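Local atomic coordinates of anaphase-promoting complex subunit cut9 (Schizosaccharomyces pombe, PDB entry 2XPI), a protein that forms part of the anaphase-promoting complex/cyclosome, a ubiquitin ligase that controls progression through mitosis and the G1 phase of the cell cycle. Residues W166-F179 against E199-L213. Sequence-based numbering, arbitrary orientation.
Sequences WQGALNLLGETNPF and EASMCYLRGQVYTNL
The hydroxyl of Tyr210 gives its hydrogen to the carbonyl of Glu175, OH to O 2.8 Å, lying in the carbonyl plane on a lone pair of that oxygen. Arg218 of helix 216-229 also bonds this hydroxyl and forms a salt bridge with the Glu175 carboxylate, so tyrosine suits a place that needs both a donor and an acceptor. Further along the loop, Asn177 ND2 bonds Glu199 OE2 at 3.1 Å, nearly straight, on the anti lone pair. With CG anti to the backbone N (chi1 -179°), the Glu199 chain runs out extended to this amide, while its OE1 is taken by Gln47; Asn177 ND2 also bonds Glu225. Between these two bonds lies the Arg206 guanidinium, with Thr176 C over the centre of one face; its NH2 comes within 3.3 Å of Asn177 CA. Arg206 and Asn177 line a gold(I) cyanide site.

These residues join the second helix of TPR 3, 166-173, to the first of TPR 4, 198-212, nearly antiparallel at 150° as neighbouring helices are in the tetratricopeptide superhelix. After helix 166-173, Gly174 turns the chain with positive phi, where a side chain would strike the preceding carbonyl.

Between the helices, branched side chains mesh: both methyls of Leu170 rest on Val209 CG1, and CD2 meets Leu213 CD1 tip to tip. Ala169, with only a methyl to place, sets its CB 3.8 Å from Val209 CG2. Trp166 lays one face under Asn212, whose CB makes a CH-pi contact 3.6 Å from the six-membered ring centroid and whose amide lies within 12° of parallel. An alanine in place of Trp166 is likely to open a gap beneath Asn212 and leave Leu213 CD2 with only the CB to rest on from this residue. At the other end, Met202 CE meets the Phe179 ring edge, 3.5 Å from CE2.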
ATOM      1  N   TRP A 166     -11.897  16.313   2.762  1.00 63.47           N
ATOM      2  CA  TRP A 166     -11.643  17.099   3.968  1.00 63.35           C
ATOM      3  C   TRP A 166     -12.905  17.640   4.612  1.00 65.82           C
ATOM      4  O   TRP A 166     -13.023  17.646   5.833  1.00 65.03           O
ATOM      5  CB  TRP A 166     -10.665  18.231   3.691  1.00 62.59           C
ATOM      6  CG  TRP A 166      -9.421  17.766   3.043  1.00 61.84           C
ATOM      7  CD1 TRP A 166      -8.908  18.197   1.857  1.00 63.45           C
ATOM      8  CD2 TRP A 166      -8.529  16.763   3.528  1.00 60.13           C
ATOM      9  NE1 TRP A 166      -7.746  17.527   1.574  1.00 63.26           N
ATOM     10  CE2 TRP A 166      -7.490  16.636   2.582  1.00 61.57           C
ATOM     11  CE3 TRP A 166      -8.509  15.951   4.664  1.00 58.88           C
ATOM     12  CZ2 TRP A 166      -6.440  15.728   2.734  1.00 61.28           C
ATOM     13  CZ3 TRP A 166      -7.454  15.053   4.825  1.00 58.53           C
ATOM     14  CH2 TRP A 166      -6.436  14.953   3.863  1.00 59.74           C
ATOM     15  N   GLN A 167     -13.840  18.098   3.791  1.00 59.38           N
ATOM     16  CA  GLN A 167     -15.125  18.569   4.293  1.00 63.63           C
ATOM     17  C   GLN A 167     -15.981  17.392   4.778  1.00 61.94           C
ATOM     18  O   GLN A 167     -16.629  17.477   5.814  1.00 62.09           O
ATOM     19  CB  GLN A 167     -15.848  19.400   3.219  1.00 70.42           C
ATOM     20  CG  GLN A 167     -17.252  19.884   3.593  1.00 75.60           C
ATOM     21  CD  GLN A 167     -17.301  20.589   4.938  1.00 79.02           C
ATOM     22  OE1 GLN A 167     -18.090  20.214   5.816  1.00 80.07           O
ATOM     23  NE2 GLN A 167     -16.453  21.608   5.116  1.00 79.51           N
ATOM     24  N   GLY A 168     -15.971  16.291   4.035  1.00 61.21           N
ATOM     25  CA  GLY A 168     -16.620  15.076   4.494  1.00 60.69           C
ATOM     26  C   GLY A 168     -16.178  14.737   5.907  1.00 61.08           C
ATOM     27  O   GLY A 168     -17.003  14.697   6.830  1.00 61.71           O
ATOM     28  N   ALA A 169     -14.872  14.519   6.079  1.00 58.50           N
ATOM     29  CA  ALA A 169     -14.297  14.202   7.384  1.00 54.86           C
ATOM     30  C   ALA A 169     -14.712  15.199   8.467  1.00 58.39           C
ATOM     31  O   ALA A 169     -14.961  14.815   9.617  1.00 59.73           O
ATOM     32  CB  ALA A 169     -12.799  14.129   7.286  1.00 51.00           C
ATOM     33  N   LEU A 170     -14.793  16.476   8.110  1.00 59.38           N
ATOM     34  CA  LEU A 170     -15.178  17.496   9.078  1.00 61.83           C
ATOM     35  C   LEU A 170     -16.665  17.439   9.424  1.00 65.62           C
ATOM     36  O   LEU A 170     -17.032  17.664  10.576  1.00 68.28           O
ATOM     37  CB  LEU A 170     -14.796  18.883   8.583  1.00 63.88           C
ATOM     38  CG  LEU A 170     -13.741  19.637   9.388  1.00 64.77           C
ATOM     39  CD1 LEU A 170     -12.847  18.693  10.187  1.00 63.97           C
ATOM     40  CD2 LEU A 170     -12.922  20.524   8.467  1.00 64.92           C
ATOM     41  N   ASN A 171     -17.516  17.149   8.438  1.00 65.96           N
ATOM     42  CA  ASN A 171     -18.931  16.856   8.709  1.00 67.01           C
ATOM     43  C   ASN A 171     -19.093  15.755   9.768  1.00 65.90           C
ATOM     44  O   ASN A 171     -19.917  15.874  10.673  1.00 66.92           O
ATOM     45  CB  ASN A 171     -19.677  16.440   7.429  1.00 68.03           C
ATOM     46  CG  ASN A 171     -19.910  17.606   6.463  1.00 71.64           C
ATOM     47  OD1 ASN A 171     -20.015  18.769   6.873  1.00 73.74           O
ATOM     48  ND2 ASN A 171     -19.997  17.293   5.170  1.00 70.97           N
ATOM     49  N   LEU A 172     -18.301  14.687   9.643  1.00 62.01           N
ATOM     50  CA  LEU A 172     -18.360  13.554  10.562  1.00 60.20           C
ATOM     51  C   LEU A 172     -17.748  13.827  11.936  1.00 61.29           C
ATOM     52  O   LEU A 172     -18.281  13.377  12.949  1.00 61.34           O
ATOM     53  CB  LEU A 172     -17.692  12.324   9.947  1.00 58.93           C
ATOM     54  CG  LEU A 172     -18.610  11.361   9.203  1.00 60.78           C
ATOM     55  CD1 LEU A 172     -17.936  10.012   9.052  1.00 60.34           C
ATOM     56  CD2 LEU A 172     -19.936  11.225   9.960  1.00 62.65           C
ATOM     57  N   LEU A 173     -16.626  14.547  11.968  1.00 61.42           N
ATOM     58  CA  LEU A 173     -15.915  14.828  13.217  1.00 60.49           C
ATOM     59  C   LEU A 173     -16.429  16.065  13.947  1.00 65.00           C
ATOM     60  O   LEU A 173     -16.422  16.105  15.173  1.00 67.17           O
ATOM     61  CB  LEU A 173     -14.426  15.029  12.939  1.00 59.60           C
ATOM     62  CG  LEU A 173     -13.426  13.869  12.994  1.00 58.39           C
ATOM     63  CD1 LEU A 173     -14.134  12.534  13.055  1.00 57.88           C
ATOM     64  CD2 LEU A 173     -12.457  13.939  11.799  1.00 57.34           C
ATOM     65  N   GLY A 174     -16.856  17.079  13.193  1.00 67.11           N
ATOM     66  CA  GLY A 174     -17.140  18.390  13.746  1.00 68.12           C
ATOM     67  C   GLY A 174     -15.886  19.239  13.662  1.00 70.13           C
ATOM     68  O   GLY A 174     -14.780  18.702  13.685  1.00 68.49           O
ATOM     69  N   GLU A 175     -16.050  20.557  13.558  1.00 74.49           N
ATOM     70  CA  GLU A 175     -14.919  21.475  13.382  1.00 76.48           C
ATOM     71  C   GLU A 175     -14.147  21.670  14.680  1.00 74.87           C
ATOM     72  O   GLU A 175     -13.008  22.144  14.688  1.00 74.15           O
ATOM     73  CB  GLU A 175     -15.402  22.825  12.855  1.00 82.27           C
ATOM     74  CG  GLU A 175     -16.227  22.734  11.576  1.00 86.16           C
ATOM     75  CD  GLU A 175     -16.056  23.952  10.678  1.00 91.73           C
ATOM     76  OE1 GLU A 175     -17.066  24.412  10.093  1.00 94.52           O
ATOM     77  OE2 GLU A 175     -14.910  24.453  10.558  1.00 92.93           O
ATOM     78  N   THR A 176     -14.793  21.301  15.780  1.00 74.22           N
ATOM     79  CA  THR A 176     -14.157  21.256  17.083  1.00 71.84           C
ATOM     80  C   THR A 176     -14.727  20.070  17.870  1.00 71.49           C
ATOM     81  O   THR A 176     -15.774  19.521  17.521  1.00 70.61           O
ATOM     82  CB  THR A 176     -14.411  22.541  17.855  1.00 72.45           C
ATOM     83  OG1 THR A 176     -15.797  22.612  18.202  1.00 71.63           O
ATOM     84  CG2 THR A 176     -14.029  23.759  17.009  1.00 74.02           C
ATOM     85  N   ASN A 177     -14.025  19.680  18.927  1.00 71.49           N
ATOM     86  CA  ASN A 177     -14.425  18.557  19.768  1.00 71.22           C
ATOM     87  C   ASN A 177     -15.878  18.626  20.252  1.00 74.97           C
ATOM     88  O   ASN A 177     -16.203  19.450  21.107  1.00 76.32           O
ATOM     89  CB  ASN A 177     -13.491  18.492  20.979  1.00 71.15           C
ATOM     90  CG  ASN A 177     -13.770  17.302  21.874  1.00 71.52           C
ATOM     91  OD1 ASN A 177     -14.491  16.387  21.491  1.00 71.41           O
ATOM     92  ND2 ASN A 177     -13.191  17.305  23.073  1.00 72.15           N
ATOM     93  N   PRO A 178     -16.749  17.741  19.729  1.00 77.41           N
ATOM     94  CA  PRO A 178     -18.155  17.663  20.157  1.00 80.21           C
ATOM     95  C   PRO A 178     -18.321  17.254  21.620  1.00 82.59           C
ATOM     96  O   PRO A 178     -19.251  17.732  22.271  1.00 84.69           O
ATOM     97  CB  PRO A 178     -18.746  16.572  19.257  1.00 78.19           C
ATOM     98  CG  PRO A 178     -17.824  16.471  18.116  1.00 77.43           C
ATOM     99  CD  PRO A 178     -16.459  16.770  18.664  1.00 76.61           C
ATOM    100  N   PHE A 179     -17.448  16.380  22.120  1.00 81.96           N
ATOM    101  CA  PHE A 179     -17.521  15.931  23.509  1.00 84.42           C
ATOM    102  C   PHE A 179     -16.854  16.922  24.461  1.00 87.74           C
ATOM    103  O   PHE A 179     -16.269  16.526  25.467  1.00 88.76           O
ATOM    104  CB  PHE A 179     -16.901  14.539  23.666  1.00 83.56           C
ATOM    105  CG  PHE A 179     -17.302  13.568  22.584  1.00 83.36           C
ATOM    106  CD1 PHE A 179     -18.542  12.948  22.612  1.00 84.55           C
ATOM    107  CD2 PHE A 179     -16.430  13.270  21.542  1.00 81.76           C
ATOM    108  CE1 PHE A 179     -18.912  12.057  21.614  1.00 84.72           C
ATOM    109  CE2 PHE A 179     -16.790  12.382  20.541  1.00 81.42           C
ATOM    110  CZ  PHE A 179     -18.034  11.773  20.574  1.00 82.99           C
ATOM    111  N   GLU A 199     -12.364   9.467  21.832  1.00 42.87           N
ATOM    112  CA  GLU A 199     -12.450  10.921  21.834  1.00 45.77           C
ATOM    113  C   GLU A 199     -11.097  11.544  21.447  1.00 45.88           C
ATOM    114  O   GLU A 199     -11.040  12.508  20.679  1.00 46.05           O
ATOM    115  CB  GLU A 199     -12.893  11.448  23.198  1.00 49.70           C
ATOM    116  CG  GLU A 199     -13.011  12.973  23.236  1.00 53.08           C
ATOM    117  CD  GLU A 199     -13.396  13.512  24.604  1.00 58.90           C
ATOM    118  OE1 GLU A 199     -13.686  12.699  25.516  1.00 60.54           O
ATOM    119  OE2 GLU A 199     -13.404  14.754  24.765  1.00 61.20           O
ATOM    120  N   ALA A 200     -10.002  10.999  21.977  1.00 43.08           N
ATOM    121  CA  ALA A 200      -8.693  11.521  21.646  1.00 39.03           C
ATOM    122  C   ALA A 200      -8.433  11.335  20.167  1.00 42.83           C
ATOM    123  O   ALA A 200      -8.112  12.293  19.450  1.00 46.40           O
ATOM    124  CB  ALA A 200      -7.652  10.838  22.434  1.00 37.20           C
ATOM    125  N   SER A 201      -8.604  10.102  19.705  1.00 42.77           N
ATOM    126  CA  SER A 201      -8.300   9.722  18.331  1.00 42.82           C
ATOM    127  C   SER A 201      -9.028  10.564  17.299  1.00 43.41           C
ATOM    128  O   SER A 201      -8.499  10.839  16.222  1.00 43.77           O
ATOM    129  CB  SER A 201      -8.610   8.238  18.114  1.00 44.98           C
ATOM    130  OG  SER A 201      -7.800   7.434  18.967  1.00 46.26           O
ATOM    131  N   MET A 202     -10.245  10.978  17.612  1.00 43.33           N
ATOM    132  CA  MET A 202     -10.981  11.809  16.671  1.00 44.34           C
ATOM    133  C   MET A 202     -10.480  13.279  16.628  1.00 45.53           C
ATOM    134  O   MET A 202     -10.569  13.938  15.588  1.00 44.13           O
ATOM    135  CB  MET A 202     -12.491  11.707  16.927  1.00 45.40           C
ATOM    136  CG  MET A 202     -13.051  10.318  16.654  1.00 45.66           C
ATOM    137  SD  MET A 202     -14.856  10.268  16.609  1.00 66.67           S
ATOM    138  CE  MET A 202     -15.289  10.148  18.335  1.00 41.69           C
ATOM    139  N   CYS A 203      -9.946  13.784  17.743  1.00 46.43           N
ATOM    140  CA  CYS A 203      -9.318  15.115  17.746  1.00 47.10           C
ATOM    141  C   CYS A 203      -8.031  15.054  16.950  1.00 44.88           C
ATOM    142  O   CYS A 203      -7.652  16.033  16.317  1.00 45.75           O
ATOM    143  CB  CYS A 203      -8.978  15.594  19.159  1.00 47.68           C
ATOM    144  SG  CYS A 203     -10.364  16.119  20.194  1.00 62.05           S
ATOM    145  N   TYR A 204      -7.354  13.908  17.005  1.00 40.14           N
ATOM    146  CA  TYR A 204      -6.137  13.731  16.242  1.00 39.16           C
ATOM    147  C   TYR A 204      -6.515  13.784  14.786  1.00 39.84           C
ATOM    148  O   TYR A 204      -5.817  14.389  13.963  1.00 38.99           O
ATOM    149  CB  TYR A 204      -5.472  12.390  16.553  1.00 38.60           C
ATOM    150  CG  TYR A 204      -4.457  11.986  15.506  1.00 38.66           C
ATOM    151  CD1 TYR A 204      -3.220  12.597  15.443  1.00 38.38           C
ATOM    152  CD2 TYR A 204      -4.750  11.004  14.565  1.00 40.14           C
ATOM    153  CE1 TYR A 204      -2.301  12.240  14.483  1.00 40.21           C
ATOM    154  CE2 TYR A 204      -3.836  10.639  13.601  1.00 40.66           C
ATOM    155  CZ  TYR A 204      -2.615  11.258  13.563  1.00 42.95           C
ATOM    156  OH  TYR A 204      -1.693  10.898  12.595  1.00 46.56           O
ATOM    157  N   LEU A 205      -7.637  13.149  14.470  1.00 41.58           N
ATOM    158  CA  LEU A 205      -8.078  13.048  13.093  1.00 44.51           C
ATOM    159  C   LEU A 205      -8.431  14.444  12.629  1.00 46.17           C
ATOM    160  O   LEU A 205      -8.042  14.875  11.541  1.00 47.04           O
ATOM    161  CB  LEU A 205      -9.284  12.130  12.996  1.00 46.35           C
ATOM    162  CG  LEU A 205      -9.253  11.003  11.962  1.00 46.81           C
ATOM    163  CD1 LEU A 205      -7.869  10.388  11.795  1.00 44.86           C
ATOM    164  CD2 LEU A 205     -10.278   9.956  12.366  1.00 47.36           C
ATOM    165  N   ARG A 206      -9.149  15.163  13.482  1.00 46.34           N
ATOM    166  CA  ARG A 206      -9.486  16.552  13.196  1.00 46.19           C
ATOM    167  C   ARG A 206      -8.230  17.394  13.005  1.00 46.75           C
ATOM    168  O   ARG A 206      -8.212  18.311  12.191  1.00 49.16           O
ATOM    169  CB  ARG A 206     -10.356  17.139  14.293  1.00 44.77           C
ATOM    170  CG  ARG A 206     -11.621  17.731  13.747  1.00 48.64           C
ATOM    171  CD  ARG A 206     -12.175  18.750  14.685  1.00 50.60           C
ATOM    172  NE  ARG A 206     -11.971  18.273  16.029  1.00 53.35           N
ATOM    173  CZ  ARG A 206     -12.614  17.239  16.550  1.00 56.98           C
ATOM    174  NH1 ARG A 206     -13.528  16.583  15.845  1.00 56.74           N
ATOM    175  NH2 ARG A 206     -12.345  16.871  17.790  1.00 59.85           N
ATOM    176  N   GLY A 207      -7.183  17.080  13.758  1.00 44.11           N
ATOM    177  CA  GLY A 207      -5.908  17.741  13.590  1.00 45.04           C
ATOM    178  C   GLY A 207      -5.348  17.487  12.201  1.00 48.01           C
ATOM    179  O   GLY A 207      -4.864  18.411  11.552  1.00 48.17           O
ATOM    180  N   GLN A 208      -5.419  16.235  11.741  1.00 49.63           N
ATOM    181  CA  GLN A 208      -4.898  15.858  10.423  1.00 51.31           C
ATOM    182  C   GLN A 208      -5.584  16.607   9.288  1.00 53.81           C
ATOM    183  O   GLN A 208      -4.957  16.956   8.285  1.00 53.96           O
ATOM    184  CB  GLN A 208      -5.094  14.372  10.196  1.00 53.88           C
ATOM    185  CG  GLN A 208      -4.158  13.501  10.982  1.00 56.71           C
ATOM    186  CD  GLN A 208      -2.785  13.465  10.370  1.00 59.44           C
ATOM    187  OE1 GLN A 208      -2.128  14.488  10.236  1.00 61.10           O
ATOM    188  NE2 GLN A 208      -2.348  12.278   9.977  1.00 61.02           N
ATOM    189  N   VAL A 209      -6.889  16.819   9.440  1.00 55.45           N
ATOM    190  CA  VAL A 209      -7.674  17.547   8.451  1.00 56.93           C
ATOM    191  C   VAL A 209      -7.190  18.996   8.397  1.00 58.80           C
ATOM    192  O   VAL A 209      -6.816  19.508   7.336  1.00 61.24           O
ATOM    193  CB  VAL A 209      -9.195  17.521   8.796  1.00 44.46           C
ATOM    194  CG1 VAL A 209      -9.945  18.569   7.993  1.00 45.30           C
ATOM    195  CG2 VAL A 209      -9.781  16.144   8.558  1.00 45.20           C
ATOM    196  N   TYR A 210      -7.193  19.654   9.553  1.00 56.68           N
ATOM    197  CA  TYR A 210      -6.789  21.053   9.632  1.00 55.91           C
ATOM    198  C   TYR A 210      -5.390  21.303   9.086  1.00 56.46           C
ATOM    199  O   TYR A 210      -5.124  22.356   8.525  1.00 60.37           O
ATOM    200  CB  TYR A 210      -6.923  21.570  11.056  1.00 54.90           C
ATOM    201  CG  TYR A 210      -8.338  21.962  11.373  1.00 56.75           C
ATOM    202  CD1 TYR A 210      -9.093  22.674  10.450  1.00 57.64           C
ATOM    203  CD2 TYR A 210      -8.922  21.641  12.586  1.00 56.92           C
ATOM    204  CE1 TYR A 210     -10.378  23.043  10.722  1.00 58.46           C
ATOM    205  CE2 TYR A 210     -10.217  22.014  12.864  1.00 57.96           C
ATOM    206  CZ  TYR A 210     -10.935  22.708  11.924  1.00 59.78           C
ATOM    207  OH  TYR A 210     -12.225  23.081  12.189  1.00 64.62           O
ATOM    208  N   THR A 211      -4.498  20.333   9.246  1.00 53.55           N
ATOM    209  CA  THR A 211      -3.178  20.428   8.668  1.00 52.08           C
ATOM    210  C   THR A 211      -3.288  20.495   7.147  1.00 55.56           C
ATOM    211  O   THR A 211      -2.589  21.278   6.498  1.00 58.01           O
ATOM    212  CB  THR A 211      -2.331  19.224   9.064  1.00 47.80           C
ATOM    213  OG1 THR A 211      -2.197  19.193  10.488  1.00 47.87           O
ATOM    214  CG2 THR A 211      -0.958  19.298   8.428  1.00 45.38           C
ATOM    215  N   ASN A 212      -4.177  19.680   6.581  1.00 55.29           N
ATOM    216  CA  ASN A 212      -4.329  19.612   5.132  1.00 55.85           C
ATOM    217  C   ASN A 212      -5.089  20.781   4.551  1.00 58.84           C
ATOM    218  O   ASN A 212      -5.008  21.029   3.354  1.00 63.07           O
ATOM    219  CB  ASN A 212      -4.974  18.301   4.703  1.00 56.06           C
ATOM    220  CG  ASN A 212      -4.000  17.135   4.754  1.00 57.35           C
ATOM    221  OD1 ASN A 212      -3.100  17.036   3.923  1.00 57.59           O
ATOM    222  ND2 ASN A 212      -4.178  16.247   5.736  1.00 56.61           N
ATOM    223  N   LEU A 213      -5.822  21.502   5.393  1.00 57.34           N
ATOM    224  CA  LEU A 213      -6.454  22.754   4.982  1.00 58.02           C
ATOM    225  C   LEU A 213      -5.537  23.947   5.312  1.00 62.72           C
ATOM    226  O   LEU A 213      -5.844  25.116   5.028  1.00 63.39           O
ATOM    227  CB  LEU A 213      -7.817  22.893   5.657  1.00 54.90           C
ATOM    228  CG  LEU A 213      -8.763  21.732   5.337  1.00 52.16           C
ATOM    229  CD1 LEU A 213     -10.079  21.858   6.107  1.00 52.82           C
ATOM    230  CD2 LEU A 213      -9.009  21.607   3.833  1.00 49.33           C
TER